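Local coordinates for protein probable M18 family aminopeptidase 1 (Thermotoga maritima, PDB 2GLF) that probably acts as a metal-dependent aminopeptidase of the M18 family, removing amino-terminal residues from peptides, and carries manganese ions in this crystal form, at residues Cys328-Pro333 / Ala420-His425; Ala344-Tyr349 / Ile386-Thr391. All coordinates share one frame; numbering follows the deposited sequence.

Contact 1. Residues Cys328-Pro333 / Ala420-His425. With MN (manganese (II) ion), chain F.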
loop_
_atom_site.group_PDB
_atom_site.type_symbol
_atom_site.label_atom_id
_atom_site.label_comp_id
_atom_site.label_asym_id
_atom_site.label_seq_id
_atom_site.Cartn_x
_atom_site.Cartn_y
_atom_site.Cartn_z
ATOM N N CYS A 328 30.651 16.155 -21.309
ATOM C CA CYS A 328 29.388 15.458 -21.505
ATOM C C CYS A 328 29.580 14.068 -20.909
ATOM O O CYS A 328 30.657 13.754 -20.396
ATOM C CB CYS A 328 29.031 15.360 -22.990
ATOM S SG CYS A 328 30.303 14.568 -23.995
ATOM N N ALA A 329 28.544 13.238 -20.976
ATOM C CA ALA A 329 28.610 11.899 -20.410
ATOM C C ALA A 329 28.839 10.848 -21.476
ATOM O O ALA A 329 28.107 10.783 -22.453
ATOM C CB ALA A 329 27.326 11.603 -19.656
ATOM N N ALA A 330 29.869 10.033 -21.292
ATOM C CA ALA A 330 30.177 8.966 -22.237
ATOM C C ALA A 330 29.312 7.770 -21.839
ATOM O O ALA A 330 28.768 7.753 -20.733
ATOM C CB ALA A 330 31.646 8.609 -22.150
ATOM N N VAL A 331 29.162 6.774 -22.709
ATOM C CA VAL A 331 28.329 5.641 -22.322
ATOM C C VAL A 331 29.085 4.777 -21.332
ATOM O O VAL A 331 30.246 4.429 -21.548
ATOM C CB VAL A 331 27.890 4.756 -23.525
ATOM C CG1 VAL A 331 27.159 5.596 -24.561
ATOM C CG2 VAL A 331 29.079 4.086 -24.132
ATOM N N ASN A 332 28.415 4.468 -20.227
ATOM C CA ASN A 332 28.958 3.636 -19.164
ATOM C C ASN A 332 28.264 2.294 -19.405
ATOM O O ASN A 332 27.144 2.073 -18.951
ATOM C CB ASN A 332 28.554 4.243 -17.823
ATOM C CG ASN A 332 29.377 3.734 -16.678
ATOM O OD1 ASN A 332 29.694 4.485 -15.762
ATOM N ND2 ASN A 332 29.719 2.457 -16.706
ATOM N N PRO A 333 28.930 1.380 -20.127
ATOM C CA PRO A 333 28.391 0.058 -20.459
ATOM C C PRO A 333 27.272 -0.506 -19.567
ATOM O O PRO A 333 26.126 -0.625 -20.010
ATOM C CB PRO A 333 29.639 -0.815 -20.488
ATOM C CG PRO A 333 30.642 0.106 -21.055
ATOM C CD PRO A 333 30.396 1.390 -20.291
ATOM N N ALA A 420 33.998 13.552 -23.288
ATOM C CA ALA A 420 33.010 12.746 -22.578
ATOM C C ALA A 420 33.642 12.107 -21.347
ATOM O O ALA A 420 34.772 11.622 -21.411
ATOM C CB ALA A 420 32.461 11.664 -23.500
ATOM N N LEU A 421 32.918 12.103 -20.229
ATOM C CA LEU A 421 33.444 11.519 -18.993
ATOM C C LEU A 421 32.598 10.381 -18.436
ATOM O O LEU A 421 31.398 10.289 -18.683
ATOM C CB LEU A 421 33.572 12.573 -17.884
ATOM C CG LEU A 421 34.420 13.827 -18.031
ATOM C CD1 LEU A 421 34.408 14.554 -16.710
ATOM C CD2 LEU A 421 35.834 13.474 -18.425
ATOM N N LEU A 422 33.255 9.531 -17.659
ATOM C CA LEU A 422 32.614 8.410 -17.002
ATOM C C LEU A 422 32.658 8.731 -15.511
ATOM O O LEU A 422 33.692 9.127 -14.996
ATOM C CB LEU A 422 33.385 7.129 -17.304
ATOM C CG LEU A 422 32.703 6.129 -18.245
ATOM C CD1 LEU A 422 31.994 6.852 -19.370
ATOM C CD2 LEU A 422 33.736 5.158 -18.781
ATOM N N GLY A 423 31.530 8.592 -14.827
ATOM C CA GLY A 423 31.495 8.887 -13.407
ATOM C C GLY A 423 31.622 10.371 -13.105
ATOM O O GLY A 423 32.330 10.771 -12.173
HETATM N N MSE A 424 30.943 11.202 -13.887
HETATM C CA MSE A 424 30.996 12.640 -13.661
HETATM C C MSE A 424 30.528 12.946 -12.227
HETATM O O MSE A 424 29.604 12.320 -11.721
HETATM C CB MSE A 424 30.108 13.358 -14.681
HETATM C CG MSE A 424 30.406 14.845 -14.847
HETATM SE SE MSE A 424 29.290 15.704 -16.202
HETATM C CE MSE A 424 28.422 17.058 -15.111
ATOM N N HIS A 425 31.188 13.908 -11.588
ATOM C CA HIS A 425 30.900 14.333 -10.216
ATOM C C HIS A 425 31.394 13.409 -9.109
ATOM O O HIS A 425 31.305 13.752 -7.933
ATOM C CB HIS A 425 29.414 14.605 -10.020
ATOM C CG HIS A 425 28.971 15.909 -10.596
ATOM N ND1 HIS A 425 27.828 16.555 -10.186
ATOM C CD2 HIS A 425 29.531 16.699 -11.541
ATOM C CE1 HIS A 425 27.703 17.691 -10.847
ATOM N NE2 HIS A 425 28.725 17.802 -11.676
HETATM MN MN MN F . 29.249 19.650 -13.151
#

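Contact 2. Residues Ala344-Tyr349 / Ile386-Thr391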
loop_
_atom_site.group_PDB
_atom_site.type_symbol
_atom_site.label_atom_id
_atom_site.label_comp_id
_atom_site.label_asym_id
_atom_site.label_seq_id
_atom_site.Cartn_x
_atom_site.Cartn_y
_atom_site.Cartn_z
ATOM N N ALA A 344 24.932 9.381 -28.490
ATOM C CA ALA A 344 25.736 9.390 -27.268
ATOM C C ALA A 344 27.223 9.293 -27.588
ATOM O O ALA A 344 27.631 8.579 -28.501
ATOM C CB ALA A 344 25.328 8.238 -26.380
ATOM N N PRO A 345 28.058 10.011 -26.832
ATOM C CA PRO A 345 29.498 9.971 -27.075
ATOM C C PRO A 345 30.170 8.725 -26.514
ATOM O O PRO A 345 29.720 8.160 -25.513
ATOM C CB PRO A 345 29.988 11.234 -26.387
ATOM C CG PRO A 345 29.086 11.310 -25.199
ATOM C CD PRO A 345 27.728 11.010 -25.802
ATOM N N LYS A 346 31.252 8.308 -27.168
ATOM C CA LYS A 346 32.031 7.147 -26.743
ATOM C C LYS A 346 33.445 7.651 -26.446
ATOM O O LYS A 346 33.935 8.568 -27.121
ATOM C CB LYS A 346 32.090 6.104 -27.863
ATOM C CG LYS A 346 30.748 5.621 -28.371
ATOM C CD LYS A 346 30.065 4.707 -27.372
ATOM C CE LYS A 346 29.632 3.414 -28.043
ATOM N NZ LYS A 346 30.812 2.718 -28.614
ATOM N N LEU A 347 34.096 7.057 -25.445
ATOM C CA LEU A 347 35.459 7.448 -25.075
ATOM C C LEU A 347 36.462 7.210 -26.202
ATOM O O LEU A 347 36.450 6.163 -26.842
ATOM C CB LEU A 347 35.926 6.672 -23.841
ATOM C CG LEU A 347 35.266 6.953 -22.495
ATOM C CD1 LEU A 347 35.727 5.905 -21.489
ATOM C CD2 LEU A 347 35.629 8.350 -22.026
ATOM N N GLY A 348 37.329 8.186 -26.439
ATOM C CA GLY A 348 38.336 8.048 -27.475
ATOM C C GLY A 348 37.871 8.271 -28.904
ATOM O O GLY A 348 38.621 8.006 -29.850
ATOM N N TYR A 349 36.643 8.752 -29.080
ATOM C CA TYR A 349 36.141 8.995 -30.424
ATOM C C TYR A 349 36.001 10.470 -30.772
ATOM O O TYR A 349 35.146 10.854 -31.574
ATOM C CB TYR A 349 34.820 8.247 -30.648
ATOM C CG TYR A 349 35.050 6.789 -30.982
ATOM C CD1 TYR A 349 35.495 5.890 -30.011
ATOM C CD2 TYR A 349 34.918 6.329 -32.291
ATOM C CE1 TYR A 349 35.807 4.575 -30.342
ATOM C CE2 TYR A 349 35.230 5.017 -32.628
ATOM C CZ TYR A 349 35.674 4.149 -31.652
ATOM O OH TYR A 349 35.997 2.858 -31.995
ATOM N N ILE A 386 38.887 15.213 -35.133
ATOM C CA ILE A 386 37.999 14.090 -34.865
ATOM C C ILE A 386 36.931 14.527 -33.858
ATOM O O ILE A 386 37.254 14.951 -32.750
ATOM C CB ILE A 386 38.786 12.874 -34.284
ATOM C CG1 ILE A 386 39.551 12.147 -35.395
ATOM C CG2 ILE A 386 37.833 11.901 -33.628
ATOM C CD1 ILE A 386 40.598 12.980 -36.074
ATOM N N TRP A 387 35.662 14.436 -34.241
ATOM C CA TRP A 387 34.585 14.827 -33.336
ATOM C C TRP A 387 33.377 13.889 -33.443
ATOM O O TRP A 387 33.254 13.104 -34.387
ATOM C CB TRP A 387 34.156 16.275 -33.614
ATOM C CG TRP A 387 33.552 16.474 -34.972
ATOM C CD1 TRP A 387 34.207 16.472 -36.176
ATOM C CD2 TRP A 387 32.160 16.613 -35.274
ATOM N NE1 TRP A 387 33.303 16.593 -37.207
ATOM C CE2 TRP A 387 32.041 16.681 -36.682
ATOM C CE3 TRP A 387 30.998 16.684 -34.491
ATOM C CZ2 TRP A 387 30.805 16.816 -37.323
ATOM C CZ3 TRP A 387 29.768 16.818 -35.130
ATOM C CH2 TRP A 387 29.682 16.882 -36.533
ATOM N N GLN A 388 32.488 13.975 -32.461
ATOM C CA GLN A 388 31.294 13.136 -32.424
ATOM C C GLN A 388 30.147 13.931 -31.808
ATOM O O GLN A 388 30.386 14.862 -31.046
ATOM C CB GLN A 388 31.574 11.873 -31.593
ATOM C CG GLN A 388 32.014 12.152 -30.161
ATOM C CD GLN A 388 32.342 10.888 -29.379
ATOM O OE1 GLN A 388 31.670 9.864 -29.520
ATOM N NE2 GLN A 388 33.367 10.961 -28.531
ATOM N N VAL A 389 28.908 13.579 -32.142
ATOM C CA VAL A 389 27.757 14.288 -31.579
ATOM C C VAL A 389 27.454 13.679 -30.223
ATOM O O VAL A 389 27.672 12.490 -30.017
ATOM C CB VAL A 389 26.485 14.178 -32.480
ATOM C CG1 VAL A 389 26.862 13.689 -33.864
ATOM C CG2 VAL A 389 25.449 13.271 -31.842
ATOM N N ALA A 390 26.956 14.490 -29.299
ATOM C CA ALA A 390 26.635 13.981 -27.973
ATOM C C ALA A 390 25.355 14.582 -27.412
ATOM O O ALA A 390 25.065 15.762 -27.599
ATOM C CB ALA A 390 27.792 14.236 -27.015
ATOM N N THR A 391 24.593 13.744 -26.726
ATOM C CA THR A 391 23.344 14.146 -26.111
ATOM C C THR A 391 23.388 13.680 -24.665
ATOM O O THR A 391 23.915 12.605 -24.370
ATOM C CB THR A 391 22.155 13.489 -26.812
ATOM O OG1 THR A 391 22.113 13.911 -28.182
ATOM C CG2 THR A 391 20.867 13.883 -26.136
#

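Contact 1. Residues Cys328-Pro333 / Ala420-His425
The peptide groups of C328 and A330 hold L421 by its N-H and its carbonyl: L421 N donates to C328 O, 2.8 Å away, and A330 N donates to L421 O at 3.0 Å. The second bond is nearly straight at hydrogen (171°), and the pairing ends with it, as residues 330-333 leave the strand as a loop. The imidazole of H425 is pinned through both nitrogens: NE2 binds manganese at 2.4 Å, and ND1 is hydrogen-bonded to the carbonyl of G121. Its ring also makes an edge-to-face contact with H167 of a neighbouring subunit, a residue predicted to bind zinc.

The two backbone hydrogen bonds join the ends of two neighbouring parallel strands, 321-329 and 414-421, in the central mixed sheet of this M18 metallopeptidase, and the second strand runs on into the loop that delivers H425 to the metal. D249 and E279 supply the other protein ligands of that ion.

Side chains of C328 and A420 share one face of the sheet. A chi1 of 56° sets C328 SG between its backbone N and carbonyl carbon and lays it beside A420, 3.7 Å from A420 CB. Small residues suit this spot: A330 CB sits against A420 CB on one hand and L422 CD1 on the other, and the CD1 branch of L422 comes in over the A330 methyl and carbonyl, 3.6 Å from A330 O. On the other face L421 packs against V327 and strand 429-432. G423, with positive phi, takes a conformation that favours glycine just before selenomethionine M424 and H425.

Contact 2. Residues Ala344-Tyr349 / Ile386-Thr391
Q388, Y349 and P345 bury the most surface here, and the amide of Q388 is the centrepiece. It reads the backbone of K346 as a neighbouring strand would: K346 N donates to Q388 OE1 at 2.9 Å, and Q388 NE2 donates to K346 O at 2.8 Å, with the acceptor almost exactly in the amide plane. A glutamine suits this place because one planar group offers both an acceptor and a donor. The Q388 side chain runs extended beyond CG (chi2 -178°), which carries the amide across to the loop. NE2 makes a second bond to the carbonyl of G350.

Y349 CB lies over one face of this amide, 3.7 Å from Q388 OE1, while P345 CB lies beyond the other face. P345 also packs its CD against A390 CB, 3.4 Å away, the small methyl of A390 lying against the CB-CG-CD side of the puckered proline ring. Residues 344-349 form the loop leading into strand 351-354, from which helix 370-382 completes a beta-alpha-beta crossover to strand 387-389, the outermost of the mixed sheet at this end within the chain. The loop turns in a type II beta turn from K346 to Y349, with G348 at the position where positive phi (79°) favours glycine. Y349 O, at the last residue of the turn, meets the CG2 methyl of I386 at 3.5 Å, and K346 NZ reaches Q110 of a neighbouring subunit.

Contact 1 is the more interior of the two: its touching residues are all buried, and it joins adjacent strands of the mixed sheet beside the metal site. Contact 2 lies toward the sheet's margin, with several partly exposed residues and no annotated site. Both reach the same sheet, where strand 351-354 separates 414-421 from 387-389. Their chemistry follows: main chain bonds to main chain in contact 1, whereas in contact 2 a side-chain amide serves an irregular loop. They meet directly where V331 N approaches P345 O at 3.2 Å, a probable hydrogen bond, and where L347 packs against A420.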